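Long-range contact in putative arsenate reductase (Streptococcus mutans UA159, PDB 3FZ4), which probably acts as an arsenate reductase, or as a related redox protein of the ArsC family with a thioredoxin-like fold: residues Ile95-Glu103 against Ile109-Phe120. The protein carries 1 engineered substitution. Sequence-based numbering, arbitrary orientation.
Sequences IKRPLLVKE and IGYRTAYEDLDF. With NA (sodium ion), chain B.
Leu99 and Ile109 face each other as an antiparallel non-hydrogen-bonded pair with CA atoms 4.8 Å apart, and one residue further on Gly110 N donates to Pro98 O (2.8 Å, N-H...O angle 149°). On one face of the sheet the side chains of this pair lie side by side and point the same way, Leu99 CD2 resting 3.9 Å from Ile109 CG2. Leu100 points to the other face. With CG anti to the backbone N (chi1 -168°), it sends CD2 over the middle of the Tyr115 ring, 3.8 Å from the centroid and almost on the ring normal, a CH-pi contact; the same methyl reaches Leu118 CD1 at 3.7 Å. Tyr111 CE1 sits over the other face of the Tyr115 ring, which is thus sandwiched. Pro98 CG packs against Tyr111 CB and lies near the phenol oxygen of Tyr115. That oxygen binds the sodium ion, which lies in the ring plane 2.7 Å from Tyr115 OH; Gly110 O and Gln108 O are further ligands, so the ion ties the strand end to the returning chain. Toward the C-terminus, the extended first part of Lys102, in one of its two conformers, lays CD over the centre of the Phe120 ring, a CH-pi contact 3.9 Å from the centroid; the bend at chi3 (64°) turns CE and NZ toward the CE1 edge. Leu118 CB lies over the other face, toward the rim. Glu22 of helix 14-26 accepts hydrogen bonds from Tyr111 OH and Tyr115 N. The C-terminal tail, with its 3-10 turn, thus folds back over hairpin 99-109, and cis-Pro98, touching Thr15 between Cys13 and Cys16, is a hallmark of the thioredoxin fold, probably beside the redox centre.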
loop_
_atom_site.group_PDB
_atom_site.type_symbol
_atom_site.label_atom_id
_atom_site.label_comp_id
_atom_site.label_asym_id
_atom_site.label_seq_id
_atom_site.Cartn_x
_atom_site.Cartn_y
_atom_site.Cartn_z
ATOM N N ILE A 95 -4.431 -3.085 4.400
ATOM C CA ILE A 95 -3.838 -2.544 3.188
ATOM C C ILE A 95 -2.621 -3.411 2.768
ATOM O O ILE A 95 -1.830 -3.837 3.606
ATOM C CB ILE A 95 -3.371 -1.061 3.380
ATOM C CG1 ILE A 95 -4.486 -0.219 3.980
ATOM C CG2 ILE A 95 -2.818 -0.497 2.078
ATOM C CD1 ILE A 95 -4.082 1.185 4.292
ATOM N N LYS A 96 -2.504 -3.709 1.483
ATOM C CA LYS A 96 -1.345 -4.417 0.959
ATOM C C LYS A 96 -0.084 -3.617 1.312
ATOM O O LYS A 96 -0.107 -2.378 1.225
ATOM C CB LYS A 96 -1.512 -4.496 -0.549
ATOM C CG LYS A 96 -0.396 -5.188 -1.270
ATOM C CD LYS A 96 -0.243 -6.625 -0.837
ATOM C CE LYS A 96 0.661 -7.352 -1.809
ATOM N NZ LYS A 96 1.071 -8.706 -1.357
ATOM N N ARG A 97 1.002 -4.309 1.648
ATOM C CA ARG A 97 2.256 -3.605 1.977
ATOM C C ARG A 97 3.413 -4.415 1.393
ATOM O O ARG A 97 3.253 -5.621 1.157
ATOM C CB ARG A 97 2.436 -3.429 3.494
ATOM C CG ARG A 97 2.314 -4.742 4.237
ATOM C CD ARG A 97 2.589 -4.576 5.690
ATOM N NE ARG A 97 2.711 -5.862 6.360
ATOM C CZ ARG A 97 1.765 -6.410 7.113
ATOM N NH1 ARG A 97 2.010 -7.577 7.694
ATOM N NH2 ARG A 97 0.612 -5.786 7.311
ATOM N N PRO A 98 4.543 -3.779 1.111
ATOM C CA PRO A 98 4.744 -2.328 1.163
ATOM C C PRO A 98 4.005 -1.567 0.074
ATOM O O PRO A 98 3.518 -2.157 -0.906
ATOM C CB PRO A 98 6.246 -2.175 0.967
ATOM C CG PRO A 98 6.634 -3.394 0.149
ATOM C CD PRO A 98 5.730 -4.504 0.629
ATOM N N LEU A 99 3.934 -0.247 0.238
ATOM C CA LEU A 99 3.491 0.640 -0.833
ATOM C C LEU A 99 4.578 1.660 -1.062
ATOM O O LEU A 99 5.212 2.131 -0.112
ATOM C CB LEU A 99 2.257 1.434 -0.445
ATOM C CG LEU A 99 1.041 0.668 0.025
ATOM C CD1 LEU A 99 -0.014 1.661 0.544
ATOM C CD2 LEU A 99 0.472 -0.194 -1.102
ATOM N N LEU A 100 4.827 1.954 -2.334
ATOM C CA LEU A 100 5.713 3.042 -2.721
ATOM C C LEU A 100 4.907 4.084 -3.468
ATOM O O LEU A 100 4.174 3.758 -4.396
ATOM C CB LEU A 100 6.887 2.509 -3.546
ATOM C CG LEU A 100 8.032 3.498 -3.764
ATOM C CD1 LEU A 100 8.758 3.762 -2.467
ATOM C CD2 LEU A 100 8.989 2.989 -4.828
ATOM N N VAL A 101 5.008 5.322 -3.000
ATOM C CA VAL A 101 4.173 6.436 -3.437
ATOM C C VAL A 101 5.102 7.563 -3.835
ATOM O O VAL A 101 6.057 7.847 -3.130
ATOM C CB VAL A 101 3.219 6.842 -2.306
ATOM C CG1 VAL A 101 2.326 8.016 -2.712
ATOM C CG2 VAL A 101 2.369 5.655 -1.864
ATOM N N LYS A 102 4.819 8.207 -4.967
ATOM C CA LYS A 102 5.650 9.322 -5.441
ATOM C C LYS A 102 4.764 10.534 -5.618
ATOM O O LYS A 102 3.833 10.518 -6.417
ATOM C CB LYS A 102 6.373 9.003 -6.755
ATOM C CG LYS A 102 7.456 10.027 -7.120
ATOM C CD LYS A 102 8.259 9.577 -8.343
ATOM C CE LYS A 102 7.369 9.509 -9.603
ATOM N NZ LYS A 102 8.142 9.324 -10.875
ATOM N N GLU A 103 5.049 11.577 -4.844
ATOM C CA GLU A 103 4.246 12.809 -4.892
ATOM C C GLU A 103 2.748 12.491 -4.821
ATOM O O GLU A 103 1.935 13.011 -5.576
ATOM C CB GLU A 103 4.591 13.680 -6.112
ATOM C CG GLU A 103 6.074 14.041 -6.123
ATOM C CD GLU A 103 6.528 14.961 -7.251
ATOM O OE1 GLU A 103 6.114 14.782 -8.415
ATOM O OE2 GLU A 103 7.341 15.853 -6.956
ATOM N N ILE A 109 2.685 -1.383 -5.661
ATOM C CA ILE A 109 2.083 -2.104 -4.533
ATOM C C ILE A 109 2.819 -3.430 -4.364
ATOM O O ILE A 109 3.024 -4.150 -5.343
ATOM C CB ILE A 109 0.566 -2.421 -4.790
ATOM C CG1 ILE A 109 -0.262 -1.170 -5.100
ATOM C CG2 ILE A 109 -0.024 -3.167 -3.611
ATOM C CD1 ILE A 109 -1.698 -1.513 -5.576
ATOM N N GLY A 110 3.185 -3.786 -3.133
ATOM C CA GLY A 110 3.911 -5.025 -2.876
ATOM C C GLY A 110 5.335 -4.981 -3.422
ATOM O O GLY A 110 5.877 -3.909 -3.784
ATOM N N TYR A 111 5.964 -6.138 -3.506
ATOM C CA TYR A 111 7.374 -6.185 -3.874
ATOM C C TYR A 111 7.638 -7.413 -4.760
ATOM O O TYR A 111 8.446 -8.278 -4.448
ATOM C CB TYR A 111 8.264 -6.139 -2.616
ATOM C CG TYR A 111 9.699 -5.821 -2.927
ATOM C CD1 TYR A 111 10.061 -4.633 -3.525
ATOM C CD2 TYR A 111 10.702 -6.727 -2.613
ATOM C CE1 TYR A 111 11.413 -4.347 -3.814
ATOM C CE2 TYR A 111 12.020 -6.439 -2.876
ATOM C CZ TYR A 111 12.369 -5.260 -3.497
ATOM O OH TYR A 111 13.696 -5.006 -3.742
ATOM N N ARG A 112 6.906 -7.488 -5.862
ATOM C CA ARG A 112 7.074 -8.589 -6.824
ATOM C C ARG A 112 8.209 -8.355 -7.778
ATOM O O ARG A 112 8.717 -9.314 -8.364
ATOM C CB ARG A 112 5.811 -8.781 -7.657
ATOM C CG ARG A 112 4.639 -9.121 -6.835
ATOM C CD ARG A 112 3.450 -9.521 -7.690
ATOM N NE ARG A 112 3.424 -10.954 -8.119
ATOM C CZ ARG A 112 3.747 -11.379 -9.348
ATOM N NH1 ARG A 112 4.092 -10.516 -10.303
ATOM N NH2 ARG A 112 3.672 -12.664 -9.652
ATOM N N THR A 113 8.601 -7.091 -7.949
ATOM C CA THR A 113 9.647 -6.681 -8.876
ATOM C C THR A 113 10.501 -5.635 -8.156
ATOM O O THR A 113 10.015 -4.927 -7.276
ATOM C CB THR A 113 9.076 -6.075 -10.182
ATOM O OG1 THR A 113 8.175 -5.024 -9.829
ATOM C CG2 THR A 113 8.320 -7.120 -10.996
ATOM N N ALA A 114 11.764 -5.519 -8.534
ATOM C CA ALA A 114 12.710 -4.574 -7.900
ATOM C C ALA A 114 12.309 -3.127 -8.183
ATOM O O ALA A 114 11.905 -2.786 -9.307
ATOM C CB ALA A 114 14.097 -4.841 -8.454
ATOM N N TYR A 115 12.460 -2.260 -7.180
ATOM C CA TYR A 115 12.139 -0.853 -7.345
ATOM C C TYR A 115 12.999 -0.190 -8.417
ATOM O O TYR A 115 12.573 0.792 -9.035
ATOM C CB TYR A 115 12.331 -0.115 -6.027
ATOM C CG TYR A 115 11.266 -0.346 -4.987
ATOM C CD1 TYR A 115 9.965 -0.747 -5.335
ATOM C CD2 TYR A 115 11.568 -0.125 -3.647
ATOM C CE1 TYR A 115 9.000 -0.903 -4.360
ATOM C CE2 TYR A 115 10.584 -0.226 -2.690
ATOM C CZ TYR A 115 9.307 -0.617 -3.045
ATOM O OH TYR A 115 8.370 -0.713 -2.042
ATOM N N GLU A 116 14.216 -0.662 -8.597
ATOM C CA GLU A 116 15.089 -0.001 -9.552
ATOM C C GLU A 116 14.477 0.057 -10.942
ATOM O O GLU A 116 14.744 1.033 -11.675
ATOM C CB GLU A 116 16.453 -0.702 -9.614
ATOM C CG GLU A 116 17.445 0.048 -10.486
ATOM C CD GLU A 116 18.859 -0.492 -10.459
ATOM O OE1 GLU A 116 19.202 -1.269 -9.538
ATOM O OE2 GLU A 116 19.595 -0.126 -11.406
ATOM N N ASP A 117 13.659 -0.955 -11.264
ATOM C CA ASP A 117 12.943 -1.032 -12.561
ATOM C C ASP A 117 12.053 0.214 -12.797
ATOM O O ASP A 117 11.804 0.579 -13.954
ATOM C CB ASP A 117 12.078 -2.305 -12.700
ATOM C CG ASP A 117 12.865 -3.624 -12.584
ATOM O OD1 ASP A 117 14.109 -3.646 -12.513
ATOM O OD2 ASP A 117 12.174 -4.672 -12.553
ATOM N N LEU A 118 11.602 0.887 -11.735
ATOM C CA LEU A 118 10.740 2.075 -11.877
ATOM C C LEU A 118 11.464 3.235 -12.568
ATOM O O LEU A 118 10.837 4.082 -13.214
ATOM C CB LEU A 118 10.226 2.506 -10.513
ATOM C CG LEU A 118 9.298 1.482 -9.841
ATOM C CD1 LEU A 118 9.179 1.846 -8.392
ATOM C CD2 LEU A 118 7.920 1.339 -10.481
ATOM N N ASP A 119 12.790 3.271 -12.412
ATOM C CA ASP A 119 13.669 4.176 -13.146
ATOM C C ASP A 119 13.470 5.632 -12.791
ATOM O O ASP A 119 13.388 6.490 -13.680
ATOM C CB ASP A 119 13.541 3.936 -14.663
ATOM C CG ASP A 119 14.626 4.642 -15.473
ATOM O OD1 ASP A 119 15.716 4.953 -14.951
ATOM O OD2 ASP A 119 14.389 4.895 -16.665
ATOM N N PHE A 120 13.376 5.916 -11.499
ATOM C CA PHE A 120 13.214 7.285 -11.045
ATOM C C PHE A 120 14.551 8.001 -11.082
ATOM O O PHE A 120 14.586 9.216 -11.292
ATOM C CB PHE A 120 12.604 7.346 -9.639
ATOM C CG PHE A 120 11.208 6.752 -9.535
ATOM C CD1 PHE A 120 10.305 6.808 -10.600
ATOM C CD2 PHE A 120 10.806 6.133 -8.346
ATOM C CE1 PHE A 120 9.022 6.277 -10.468
ATOM C CE2 PHE A 120 9.546 5.608 -8.220
ATOM C CZ PHE A 120 8.650 5.677 -9.281
ATOM O OXT PHE A 120 15.607 7.384 -10.918
HETATM NA NA NA B . 5.907 -1.263 -2.977
#